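Local coordinates for protein alpha-L-rhamnosidase (PDB 3W5M) that hydrolyses terminal non-reducing alpha-L-rhamnose from alpha-L-rhamnosides, releasing rhamnose from citrus flavonoids and from gum arabic, at residues A[976-981]-A[992-997]; A[952-957]-A[971-976]; A[869-874]-A[923-928]; A[980-985]-A[1024-1029]. All coordinates share one frame; numbering follows the deposited sequence.

Contact 1. Residues A[976-981]-A[992-997]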
loop_
_atom_site.group_PDB
_atom_site.type_symbol
_atom_site.label_atom_id
_atom_site.label_comp_id
_atom_site.label_asym_id
_atom_site.label_seq_id
_atom_site.Cartn_x
_atom_site.Cartn_y
_atom_site.Cartn_z
ATOM N N GLY A 976 24.327 -29.776 27.117
ATOM C CA GLY A 976 23.536 -31.004 27.027
ATOM C C GLY A 976 22.059 -30.793 27.323
ATOM O O GLY A 976 21.197 -31.521 26.798
ATOM N N GLY A 977 21.772 -29.784 28.153
ATOM C CA GLY A 977 20.419 -29.495 28.645
ATOM C C GLY A 977 19.563 -28.595 27.760
ATOM O O GLY A 977 20.083 -27.779 26.986
ATOM N N PHE A 978 18.245 -28.759 27.893
ATOM C CA PHE A 978 17.226 -27.976 27.190
ATOM C C PHE A 978 16.243 -27.411 28.223
ATOM O O PHE A 978 15.744 -28.144 29.082
ATOM C CB PHE A 978 16.513 -28.886 26.186
ATOM C CG PHE A 978 15.526 -28.182 25.292
ATOM C CD1 PHE A 978 15.943 -27.568 24.107
ATOM C CD2 PHE A 978 14.163 -28.169 25.603
ATOM C CE1 PHE A 978 15.024 -26.941 23.263
ATOM C CE2 PHE A 978 13.240 -27.537 24.767
ATOM C CZ PHE A 978 13.671 -26.919 23.599
ATOM N N VAL A 979 15.989 -26.106 28.172
ATOM C CA VAL A 979 14.915 -25.522 28.957
ATOM C C VAL A 979 13.978 -24.734 28.019
ATOM O O VAL A 979 14.439 -23.941 27.191
ATOM C CB VAL A 979 15.461 -24.674 30.140
ATOM C CG1 VAL A 979 16.476 -23.636 29.675
ATOM C CG2 VAL A 979 14.342 -24.015 30.944
ATOM N N LEU A 980 12.677 -24.997 28.119
ATOM C CA LEU A 980 11.666 -24.193 27.432
ATOM C C LEU A 980 10.705 -23.606 28.458
ATOM O O LEU A 980 10.209 -24.325 29.335
ATOM C CB LEU A 980 10.904 -25.034 26.404
ATOM C CG LEU A 980 9.611 -24.483 25.766
ATOM C CD1 LEU A 980 9.866 -23.288 24.855
ATOM C CD2 LEU A 980 8.984 -25.596 24.960
ATOM N N THR A 981 10.462 -22.298 28.382
ATOM C CA THR A 981 9.362 -21.707 29.141
ATOM C C THR A 981 8.351 -21.185 28.117
ATOM O O THR A 981 8.703 -20.896 26.966
ATOM C CB THR A 981 9.805 -20.554 30.066
ATOM O OG1 THR A 981 10.542 -19.590 29.310
ATOM C CG2 THR A 981 10.681 -21.056 31.230
ATOM N N VAL A 992 2.687 -29.182 23.539
ATOM C CA VAL A 992 4.090 -28.832 23.646
ATOM C C VAL A 992 4.923 -30.060 23.295
ATOM O O VAL A 992 4.631 -31.161 23.762
ATOM C CB VAL A 992 4.424 -28.321 25.053
ATOM C CG1 VAL A 992 5.887 -27.907 25.162
ATOM C CG2 VAL A 992 3.526 -27.137 25.404
ATOM N N TRP A 993 5.922 -29.862 22.435
ATOM C CA TRP A 993 6.851 -30.921 22.027
ATOM C C TRP A 993 8.237 -30.572 22.527
ATOM O O TRP A 993 8.774 -29.519 22.172
ATOM C CB TRP A 993 6.906 -31.028 20.518
ATOM C CG TRP A 993 5.626 -31.344 19.881
ATOM C CD1 TRP A 993 4.473 -30.605 19.927
ATOM C CD2 TRP A 993 5.342 -32.483 19.056
ATOM N NE1 TRP A 993 3.487 -31.216 19.185
ATOM C CE2 TRP A 993 3.988 -32.371 18.641
ATOM C CE3 TRP A 993 6.094 -33.590 18.633
ATOM C CZ2 TRP A 993 3.373 -33.322 17.820
ATOM C CZ3 TRP A 993 5.480 -34.538 17.820
ATOM C CH2 TRP A 993 4.127 -34.395 17.421
ATOM N N ILE A 994 8.818 -31.444 23.352
ATOM C CA ILE A 994 10.138 -31.187 23.920
ATOM C C ILE A 994 11.104 -32.272 23.463
ATOM O O ILE A 994 10.955 -33.415 23.893
ATOM C CB ILE A 994 10.110 -31.200 25.466
ATOM C CG1 ILE A 994 8.973 -30.338 26.010
ATOM C CG2 ILE A 994 11.458 -30.764 26.038
ATOM C CD1 ILE A 994 9.243 -28.851 25.927
ATOM N N PRO A 995 12.086 -31.931 22.588
ATOM C CA PRO A 995 13.071 -32.937 22.168
ATOM C C PRO A 995 13.767 -33.557 23.376
ATOM O O PRO A 995 14.222 -32.836 24.284
ATOM C CB PRO A 995 14.062 -32.145 21.288
ATOM C CG PRO A 995 13.729 -30.698 21.487
ATOM C CD PRO A 995 12.274 -30.658 21.866
ATOM N N ALA A 996 13.798 -34.888 23.402
ATOM C CA ALA A 996 14.387 -35.619 24.519
ATOM C C ALA A 996 14.944 -36.965 24.079
ATOM O O ALA A 996 14.246 -37.737 23.410
ATOM C CB ALA A 996 13.363 -35.808 25.636
ATOM N N ASP A 997 16.199 -37.225 24.454
ATOM C CA ASP A 997 16.820 -38.551 24.317
ATOM C C ASP A 997 15.951 -39.604 24.996
ATOM O O ASP A 997 15.591 -40.609 24.384
ATOM C CB ASP A 997 18.223 -38.575 24.941
ATOM C CG ASP A 997 19.272 -37.890 24.078
ATOM O OD1 ASP A 997 19.345 -38.170 22.857
ATOM O OD2 ASP A 997 20.040 -37.078 24.637
#
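F978 and L980 meet V992, I994 and P995 across the interior of a beta-sandwich, the two strands belonging to different sheets of the C-terminal domain. Two observations support this reading: the strand axes come no nearer than 8.6 Å, and no hydrogen bond passes between the segments. Each strand instead pairs within its own sheet, L980 with F1028 and V992 with F1019.

L980 can be traced outward. Its CB points toward the facing strand and already lies 4.2 Å from I994 CD1. CG stands opposite the backbone N (chi1 168°), which carries the isobutyl group down into the gap between the sheets, where it forks. The CD1 methyl turns to its own sheet and packs on W971. The CD2 methyl goes across: it reaches V992 CG1 at 3.9 Å, the two side chains meeting tip to tip. CD2 also presses on I994 CD1 at 3.4 Å, closer than usual for two methyls, so the fit is tight at this point.

I994 divides its branches between two partners. While CD1 serves L980, its CG2 methyl approaches F978 CD2 at 3.8 Å, obliquely to the ring. The phenyl of F978 is covered on one face by P995, whose CG sits above the plane toward the rim, 4.3 Å from F978 CZ.

Contact 2. Residues A[952-957]-A[971-976]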
loop_
_atom_site.group_PDB
_atom_site.type_symbol
_atom_site.label_atom_id
_atom_site.label_comp_id
_atom_site.label_asym_id
_atom_site.label_seq_id
_atom_site.Cartn_x
_atom_site.Cartn_y
_atom_site.Cartn_z
ATOM N N GLU A 952 22.393 -23.104 13.496
ATOM C CA GLU A 952 23.242 -22.409 14.446
ATOM C C GLU A 952 22.417 -21.869 15.585
ATOM O O GLU A 952 22.926 -21.103 16.412
ATOM C CB GLU A 952 23.974 -21.235 13.775
ATOM C CG GLU A 952 24.379 -21.451 12.326
ATOM C CD GLU A 952 24.999 -20.211 11.676
ATOM O OE1 GLU A 952 25.289 -19.215 12.382
ATOM O OE2 GLU A 952 25.190 -20.237 10.443
ATOM N N VAL A 953 21.135 -22.242 15.630
ATOM C CA VAL A 953 20.246 -21.677 16.643
ATOM C C VAL A 953 20.303 -22.502 17.928
ATOM O O VAL A 953 19.936 -23.663 17.931
ATOM C CB VAL A 953 18.767 -21.573 16.168
ATOM C CG1 VAL A 953 17.985 -20.692 17.139
ATOM C CG2 VAL A 953 18.664 -21.040 14.743
ATOM N N THR A 954 20.740 -21.899 19.018
ATOM C CA THR A 954 20.745 -22.611 20.293
ATOM C C THR A 954 19.871 -21.905 21.319
ATOM O O THR A 954 19.822 -22.277 22.501
ATOM C CB THR A 954 22.177 -22.764 20.837
ATOM O OG1 THR A 954 22.761 -21.464 21.041
ATOM C CG2 THR A 954 23.032 -23.594 19.866
ATOM N N SER A 955 19.153 -20.882 20.860
ATOM C CA SER A 955 18.571 -19.929 21.772
ATOM C C SER A 955 17.561 -19.136 20.965
ATOM O O SER A 955 17.898 -18.653 19.896
ATOM C CB SER A 955 19.689 -18.994 22.236
ATOM O OG SER A 955 19.372 -18.379 23.463
ATOM N N ALA A 956 16.323 -19.040 21.455
ATOM C CA ALA A 956 15.290 -18.205 20.818
ATOM C C ALA A 956 14.246 -17.740 21.817
ATOM O O ALA A 956 13.955 -18.420 22.814
ATOM C CB ALA A 956 14.619 -18.932 19.653
ATOM N N ARG A 957 13.671 -16.573 21.555
ATOM C CA ARG A 957 12.600 -16.055 22.384
ATOM C C ARG A 957 11.632 -15.307 21.464
ATOM O O ARG A 957 12.056 -14.670 20.508
ATOM C CB ARG A 957 13.161 -15.164 23.497
ATOM C CG ARG A 957 12.959 -13.679 23.311
ATOM C CD ARG A 957 13.975 -12.862 24.096
ATOM N NE ARG A 957 13.502 -11.497 24.351
ATOM C CZ ARG A 957 13.051 -10.643 23.426
ATOM N NH1 ARG A 957 12.976 -10.983 22.142
ATOM N NH2 ARG A 957 12.651 -9.431 23.794
ATOM N N TRP A 971 13.373 -20.600 24.675
ATOM C CA TRP A 971 14.096 -21.852 24.850
ATOM C C TRP A 971 15.598 -21.680 24.679
ATOM O O TRP A 971 16.062 -20.761 23.989
ATOM C CB TRP A 971 13.554 -22.959 23.939
ATOM C CG TRP A 971 13.657 -22.730 22.458
ATOM C CD1 TRP A 971 12.682 -22.225 21.640
ATOM C CD2 TRP A 971 14.766 -23.046 21.607
ATOM N NE1 TRP A 971 13.122 -22.190 20.337
ATOM C CE2 TRP A 971 14.396 -22.695 20.288
ATOM C CE3 TRP A 971 16.044 -23.591 21.830
ATOM C CZ2 TRP A 971 15.261 -22.857 19.193
ATOM C CZ3 TRP A 971 16.903 -23.756 20.732
ATOM C CH2 TRP A 971 16.503 -23.383 19.439
ATOM N N GLN A 972 16.349 -22.577 25.324
ATOM C CA GLN A 972 17.809 -22.533 25.321
ATOM C C GLN A 972 18.351 -23.953 25.372
ATOM O O GLN A 972 17.885 -24.762 26.184
ATOM C CB GLN A 972 18.301 -21.747 26.524
ATOM C CG GLN A 972 19.809 -21.571 26.603
ATOM C CD GLN A 972 20.215 -20.587 27.691
ATOM O OE1 GLN A 972 19.387 -20.147 28.497
ATOM N NE2 GLN A 972 21.494 -20.237 27.723
ATOM N N GLN A 973 19.291 -24.251 24.477
ATOM C CA GLN A 973 20.150 -25.445 24.573
ATOM C C GLN A 973 21.495 -25.062 25.179
ATOM O O GLN A 973 22.213 -24.217 24.618
ATOM C CB GLN A 973 20.429 -26.024 23.204
ATOM C CG GLN A 973 19.295 -26.813 22.606
ATOM C CD GLN A 973 19.730 -27.554 21.364
ATOM O OE1 GLN A 973 20.437 -27.008 20.514
ATOM N NE2 GLN A 973 19.311 -28.801 21.248
ATOM N N ARG A 974 21.842 -25.670 26.315
ATOM C CA ARG A 974 23.169 -25.482 26.886
ATOM C C ARG A 974 23.646 -26.686 27.674
ATOM O O ARG A 974 22.847 -27.416 28.263
ATOM C CB ARG A 974 23.246 -24.212 27.721
ATOM C CG ARG A 974 24.513 -23.418 27.442
ATOM C CD ARG A 974 24.392 -21.977 27.916
ATOM N NE ARG A 974 23.736 -21.899 29.222
ATOM C CZ ARG A 974 24.334 -22.147 30.388
ATOM N NH1 ARG A 974 25.620 -22.485 30.433
ATOM N NH2 ARG A 974 23.639 -22.060 31.517
ATOM N N SER A 975 24.965 -26.874 27.660
ATOM C CA SER A 975 25.652 -28.055 28.211
ATOM C C SER A 975 24.815 -29.327 28.274
ATOM O O SER A 975 24.621 -29.888 29.347
ATOM C CB SER A 975 26.292 -27.741 29.568
ATOM O OG SER A 975 25.313 -27.331 30.490
ATOM N N GLY A 976 24.327 -29.776 27.117
ATOM C CA GLY A 976 23.536 -31.004 27.027
ATOM C C GLY A 976 22.059 -30.793 27.323
ATOM O O GLY A 976 21.197 -31.521 26.798
#
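W971 lays its indole against A956 of the neighbouring strand and against V953 and T954 of the loop leading into it. One ring face receives A956 CB, 3.4 Å above the plane of the W971 rings and offset toward the rim. Farther along, W971 CZ3 comes within 3.5 Å of T954 C, and W971 CH2 touches V953 CG1 at 3.8 Å. The torsion explains this reach: chi1 of 62° sets CG between the backbone N and carbonyl carbon, folding the ring over the partner strand.

Around this core runs the antiparallel backbone pairing of a beta hairpin. A956 and W971 bond reciprocally, with W971 N to A956 O at 2.9 Å and A956 N to W971 O at 3.1 Å. Q973 N adds a nearly straight bond to T954 O (2.8 Å, 169° at the hydrogen).

Further out, P947 and P949 pack on the W971 side chain, and N605 bonds T954 N. An alanine in place of W971 would probably open a gap over A956 and V953 and leave I930 O without the NE1 donor it now has. The chemistry is thus divided: main-chain bonds fix the register, while the ring contributes apolar cover, its polar NE1 being satisfied by I930.

Contact 3. Residues A[869-874]-A[923-928]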
loop_
_atom_site.group_PDB
_atom_site.type_symbol
_atom_site.label_atom_id
_atom_site.label_comp_id
_atom_site.label_asym_id
_atom_site.label_seq_id
_atom_site.Cartn_x
_atom_site.Cartn_y
_atom_site.Cartn_z
ATOM N N VAL A 869 18.005 -29.952 6.580
ATOM C CA VAL A 869 18.124 -29.371 5.242
ATOM C C VAL A 869 17.492 -27.972 5.184
ATOM O O VAL A 869 17.992 -27.077 4.498
ATOM C CB VAL A 869 17.444 -30.267 4.198
ATOM C CG1 VAL A 869 17.391 -29.609 2.824
ATOM C CG2 VAL A 869 18.169 -31.608 4.102
ATOM N N ALA A 870 16.386 -27.794 5.896
ATOM C CA ALA A 870 15.737 -26.482 5.946
ATOM C C ALA A 870 16.693 -25.490 6.571
ATOM O O ALA A 870 16.861 -24.386 6.040
ATOM C CB ALA A 870 14.429 -26.549 6.722
ATOM N N TYR A 871 17.342 -25.883 7.665
ATOM C CA TYR A 871 18.305 -25.013 8.322
ATOM C C TYR A 871 19.478 -24.690 7.406
ATOM O O TYR A 871 19.996 -23.579 7.445
ATOM C CB TYR A 871 18.792 -25.614 9.628
ATOM C CG TYR A 871 17.962 -25.213 10.837
ATOM C CD1 TYR A 871 18.082 -23.931 11.396
ATOM C CD2 TYR A 871 17.061 -26.117 11.430
ATOM C CE1 TYR A 871 17.335 -23.565 12.497
ATOM C CE2 TYR A 871 16.313 -25.758 12.540
ATOM C CZ TYR A 871 16.455 -24.480 13.065
ATOM O OH TYR A 871 15.746 -24.107 14.161
ATOM N N ARG A 872 19.879 -25.656 6.584
ATOM C CA ARG A 872 21.018 -25.471 5.686
ATOM C C ARG A 872 20.713 -24.337 4.707
ATOM O O ARG A 872 21.524 -23.415 4.528
ATOM C CB ARG A 872 21.343 -26.771 4.938
ATOM C CG ARG A 872 22.660 -26.750 4.167
ATOM C CD ARG A 872 23.885 -26.921 5.066
ATOM N NE ARG A 872 25.086 -27.237 4.285
ATOM C CZ ARG A 872 25.481 -28.472 3.969
ATOM N NH1 ARG A 872 24.788 -29.533 4.366
ATOM N NH2 ARG A 872 26.581 -28.652 3.252
ATOM N N LEU A 873 19.534 -24.413 4.102
ATOM C CA LEU A 873 19.022 -23.348 3.252
ATOM C C LEU A 873 18.878 -22.032 3.998
ATOM O O LEU A 873 19.225 -20.975 3.465
ATOM C CB LEU A 873 17.686 -23.739 2.628
ATOM C CG LEU A 873 17.748 -24.933 1.689
ATOM C CD1 LEU A 873 16.383 -25.147 1.097
ATOM C CD2 LEU A 873 18.779 -24.690 0.596
ATOM N N LEU A 874 18.381 -22.099 5.230
ATOM C CA LEU A 874 18.122 -20.890 6.009
ATOM C C LEU A 874 19.409 -20.115 6.312
ATOM O O LEU A 874 19.435 -18.885 6.191
ATOM C CB LEU A 874 17.345 -21.195 7.304
ATOM C CG LEU A 874 16.909 -19.946 8.080
ATOM C CD1 LEU A 874 15.732 -19.262 7.395
ATOM C CD2 LEU A 874 16.563 -20.301 9.523
ATOM N N GLY A 923 9.435 -16.100 6.724
ATOM C CA GLY A 923 9.121 -15.681 8.080
ATOM C C GLY A 923 8.267 -16.697 8.809
ATOM O O GLY A 923 8.559 -17.032 9.936
ATOM N N GLU A 924 7.203 -17.168 8.172
ATOM C CA GLU A 924 6.258 -18.055 8.861
ATOM C C GLU A 924 6.924 -19.352 9.297
ATOM O O GLU A 924 6.560 -19.890 10.319
ATOM C CB GLU A 924 5.034 -18.373 8.009
ATOM C CG GLU A 924 5.307 -19.172 6.749
ATOM C CD GLU A 924 4.040 -19.615 6.050
ATOM O OE1 GLU A 924 3.246 -20.355 6.686
ATOM O OE2 GLU A 924 3.834 -19.234 4.869
ATOM N N TRP A 925 7.895 -19.835 8.521
ATOM C CA TRP A 925 8.651 -21.028 8.922
ATOM C C TRP A 925 9.477 -20.768 10.183
ATOM O O TRP A 925 9.509 -21.583 11.100
ATOM C CB TRP A 925 9.516 -21.565 7.778
ATOM C CG TRP A 925 10.227 -22.854 8.168
ATOM C CD1 TRP A 925 9.781 -24.146 7.948
ATOM C CD2 TRP A 925 11.482 -22.972 8.872
ATOM N NE1 TRP A 925 10.702 -25.053 8.466
ATOM C CE2 TRP A 925 11.742 -24.361 9.038
ATOM C CE3 TRP A 925 12.421 -22.043 9.363
ATOM C CZ2 TRP A 925 12.897 -24.838 9.680
ATOM C CZ3 TRP A 925 13.570 -22.519 10.003
ATOM C CH2 TRP A 925 13.796 -23.905 10.152
ATOM N N MET A 926 10.119 -19.605 10.261
ATOM C CA MET A 926 10.854 -19.265 11.440
ATOM C C MET A 926 9.948 -19.163 12.670
ATOM O O MET A 926 10.330 -19.598 13.758
ATOM C CB MET A 926 11.608 -17.939 11.239
ATOM C CG MET A 926 12.661 -17.962 10.151
ATOM S SD MET A 926 13.980 -16.754 10.457
ATOM C CE MET A 926 13.004 -15.251 10.324
ATOM N N TYR A 927 8.765 -18.568 12.512
ATOM C CA TYR A 927 7.937 -18.271 13.668
ATOM C C TYR A 927 7.347 -19.575 14.182
ATOM O O TYR A 927 7.307 -19.786 15.388
ATOM C CB TYR A 927 6.851 -17.208 13.340
ATOM C CG TYR A 927 7.431 -15.962 12.696
ATOM C CD1 TYR A 927 8.709 -15.494 13.047
ATOM C CD2 TYR A 927 6.732 -15.272 11.716
ATOM C CE1 TYR A 927 9.255 -14.363 12.443
ATOM C CE2 TYR A 927 7.285 -14.151 11.094
ATOM C CZ TYR A 927 8.535 -13.692 11.481
ATOM O OH TYR A 927 9.063 -12.567 10.859
ATOM N N ALA A 928 6.985 -20.461 13.251
ATOM C CA ALA A 928 6.384 -21.762 13.582
ATOM C C ALA A 928 7.396 -22.768 14.139
ATOM O O ALA A 928 7.056 -23.551 15.019
ATOM C CB ALA A 928 5.644 -22.337 12.383
#
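W925 extends from its helix with CG opposite the backbone N (chi1 -176°), directing the indole at A870, Y871 and L874. Y871 answers with an unusual chi1 of -91°, which swings its phenol round until one face looks at the tryptophan. The result is a T-shaped stack: W925 CH2 stands over the centre of the Y871 ring, 3.9 Å above its plane. The ring planes meet at 80°, with the centroid of the tyrosine and that of the six-membered ring 5.3 Å apart.

Two aliphatic groups touch the same benzo ring. A870 CB reaches W925 CZ2 at 3.7 Å, and L874 CD2 reaches W925 CZ3 at 3.8 Å. The other methyl of L874, CD1, meets the next residue along, 4.3 Å from M926 CG.

Both aromatic heteroatoms have partners outside the pair of helices. W925 NE1 bonds T862 OG1, which probably helps to hold the turn of the indole, and Y871 OH bonds R948 O. An alanine here instead of W925 would probably leave a gap facing A870 and L874, deprive the Y871 face of its edge and T862 of a partner.

The segment axes approach only to 12.4 Å, so the large indole spans an otherwise wide separation. It joins helices 867-875 and 923-929 in the catalytic domain, the (alpha/alpha)6-barrel characteristic of this glycoside hydrolase family.

Contact 4. Residues A[980-985]-A[1024-1029]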
loop_
_atom_site.group_PDB
_atom_site.type_symbol
_atom_site.label_atom_id
_atom_site.label_comp_id
_atom_site.label_asym_id
_atom_site.label_seq_id
_atom_site.Cartn_x
_atom_site.Cartn_y
_atom_site.Cartn_z
ATOM N N LEU A 980 12.677 -24.997 28.119
ATOM C CA LEU A 980 11.666 -24.193 27.432
ATOM C C LEU A 980 10.705 -23.606 28.458
ATOM O O LEU A 980 10.209 -24.325 29.335
ATOM C CB LEU A 980 10.904 -25.034 26.404
ATOM C CG LEU A 980 9.611 -24.483 25.766
ATOM C CD1 LEU A 980 9.866 -23.288 24.855
ATOM C CD2 LEU A 980 8.984 -25.596 24.960
ATOM N N THR A 981 10.462 -22.298 28.382
ATOM C CA THR A 981 9.362 -21.707 29.141
ATOM C C THR A 981 8.351 -21.185 28.117
ATOM O O THR A 981 8.703 -20.896 26.966
ATOM C CB THR A 981 9.805 -20.554 30.066
ATOM O OG1 THR A 981 10.542 -19.590 29.310
ATOM C CG2 THR A 981 10.681 -21.056 31.230
ATOM N N CYS A 982 7.093 -21.089 28.517
ATOM C CA CYS A 982 6.110 -20.500 27.634
ATOM C C CYS A 982 4.983 -19.911 28.432
ATOM O O CYS A 982 4.814 -20.210 29.622
ATOM C CB CYS A 982 5.621 -21.515 26.582
ATOM S SG CYS A 982 4.858 -23.016 27.235
ATOM N N SER A 983 4.244 -19.021 27.784
ATOM C CA SER A 983 3.093 -18.371 28.384
ATOM C C SER A 983 1.949 -18.574 27.397
ATOM O O SER A 983 2.090 -18.272 26.211
ATOM C CB SER A 983 3.393 -16.889 28.654
ATOM O OG SER A 983 2.304 -16.246 29.298
ATOM N N VAL A 984 0.851 -19.144 27.892
ATOM C CA VAL A 984 -0.318 -19.532 27.099
ATOM C C VAL A 984 -1.521 -18.837 27.737
ATOM O O VAL A 984 -1.725 -18.939 28.950
ATOM C CB VAL A 984 -0.522 -21.072 27.116
ATOM C CG1 VAL A 984 -1.800 -21.477 26.399
ATOM C CG2 VAL A 984 0.666 -21.770 26.471
ATOM N N PRO A 985 -2.305 -18.081 26.953
ATOM C CA PRO A 985 -3.355 -17.284 27.596
ATOM C C PRO A 985 -4.605 -18.060 28.038
ATOM O O PRO A 985 -4.982 -19.080 27.427
ATOM C CB PRO A 985 -3.741 -16.250 26.516
ATOM C CG PRO A 985 -3.248 -16.811 25.243
ATOM C CD PRO A 985 -2.094 -17.703 25.544
ATOM N N GLY A 1024 -1.390 -20.574 31.092
ATOM C CA GLY A 1024 -0.458 -20.248 32.183
ATOM C C GLY A 1024 1.011 -20.130 31.795
ATOM O O GLY A 1024 1.339 -20.121 30.604
ATOM N N SER A 1025 1.881 -20.025 32.812
ATOM C CA SER A 1025 3.337 -19.966 32.638
ATOM C C SER A 1025 3.931 -21.334 32.904
ATOM O O SER A 1025 3.923 -21.798 34.031
ATOM C CB SER A 1025 3.976 -18.987 33.621
ATOM O OG SER A 1025 3.437 -17.683 33.495
ATOM N N HIS A 1026 4.469 -21.957 31.869
ATOM C CA HIS A 1026 4.970 -23.318 31.985
ATOM C C HIS A 1026 6.459 -23.385 31.781
ATOM O O HIS A 1026 7.042 -22.492 31.162
ATOM C CB HIS A 1026 4.261 -24.213 30.993
ATOM C CG HIS A 1026 2.782 -23.994 30.956
ATOM N ND1 HIS A 1026 2.015 -23.950 32.099
ATOM C CD2 HIS A 1026 1.932 -23.782 29.919
ATOM C CE1 HIS A 1026 0.755 -23.721 31.772
ATOM N NE2 HIS A 1026 0.676 -23.620 30.454
ATOM N N ARG A 1027 7.055 -24.455 32.314
ATOM C CA ARG A 1027 8.488 -24.708 32.226
ATOM C C ARG A 1027 8.724 -26.175 31.943
ATOM O O ARG A 1027 8.035 -27.036 32.498
ATOM C CB ARG A 1027 9.171 -24.352 33.534
ATOM C CG ARG A 1027 10.681 -24.398 33.469
ATOM C CD ARG A 1027 11.278 -24.008 34.805
ATOM N NE ARG A 1027 12.710 -23.789 34.648
ATOM C CZ ARG A 1027 13.272 -22.611 34.385
ATOM N NH1 ARG A 1027 12.525 -21.518 34.267
ATOM N NH2 ARG A 1027 14.590 -22.529 34.251
ATOM N N PHE A 1028 9.670 -26.444 31.053
ATOM C CA PHE A 1028 10.053 -27.804 30.691
ATOM C C PHE A 1028 11.573 -27.863 30.667
ATOM O O PHE A 1028 12.221 -26.985 30.099
ATOM C CB PHE A 1028 9.476 -28.195 29.334
ATOM C CG PHE A 1028 7.969 -28.119 29.261
ATOM C CD1 PHE A 1028 7.320 -26.893 29.091
ATOM C CD2 PHE A 1028 7.190 -29.279 29.334
ATOM C CE1 PHE A 1028 5.928 -26.824 29.020
ATOM C CE2 PHE A 1028 5.796 -29.216 29.262
ATOM C CZ PHE A 1028 5.164 -27.985 29.099
ATOM N N THR A 1029 12.136 -28.890 31.300
ATOM C CA THR A 1029 13.580 -29.047 31.417
ATOM C C THR A 1029 14.006 -30.482 31.092
ATOM O O THR A 1029 13.332 -31.434 31.484
ATOM C CB THR A 1029 14.049 -28.692 32.839
ATOM O OG1 THR A 1029 13.423 -27.468 33.254
ATOM C CG2 THR A 1029 15.578 -28.530 32.901
#
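L980, C982 and V984 pair with F1028, H1026 and G1024 as neighbouring antiparallel strands in one sheet of the C-terminal beta-sandwich.

Main-chain hydrogen bonds come first. Each of the three pairs bonds in both directions, giving six bonds in an unbroken register. The shortest is G1024 N to V984 O at 2.7 Å, and it is nearly straight, 170° at the hydrogen. Between these pairs, the non-hydrogen-bonded pairs T981 with R1027 and S983 with S1025 bring CA-H groups to carbonyls, as where T981 CA lies 3.2 Å from H1026 O. G1024 adopts a backbone conformation (phi 124°) in which a beta carbon would collide with the carbonyl oxygen of the residue before it.

Sulfur and ring contacts occupy the face turned to the other sheet, where C982 packs on I945 and V984 on A990. C982 SG sits at the edge of the H1026 imidazole, 5.0 Å from its centroid and 78° off the ring normal. H1026 is fixed at both nitrogens from outside the segments, NE2 to G1022 O and ND1 to H1006 ND1, so its rotation is well determined.

The opposite face is more open and carries T981, S983, S1025 and R1027. R1027 is stretched out from CG to NE beside T981, the two side chains pointing the same way. There T981 CG2 lies 3.6 Å from R1027 NH1, at an oblique angle to the guanidinium.

F1028 follows on the inner face: L980 O lies in the plane of its ring, at the edge, 3.9 Å from F1028 CD1.

Contacts 1, 2 and 4 all lie in one beta-sandwich. Contacts 2 and 4 run within a single sheet as successive strand pairs, joined where strand 965-974 adjoins strand 977-984. Both rely on backbone hydrogen bonds and are partly buried, with polar residues at their rims. Contact 1 starts from the same strand as contact 4 but crosses to the second sheet, and is apolar throughout and largely buried. Contact 3, also buried, lies among the helices of the catalytic domain and combines an edge-to-face aromatic pair with aliphatic contacts. It touches contact 2 through Y871 CE1 and V953 CG2, 3.6 Å apart, where barrel and sandwich meet.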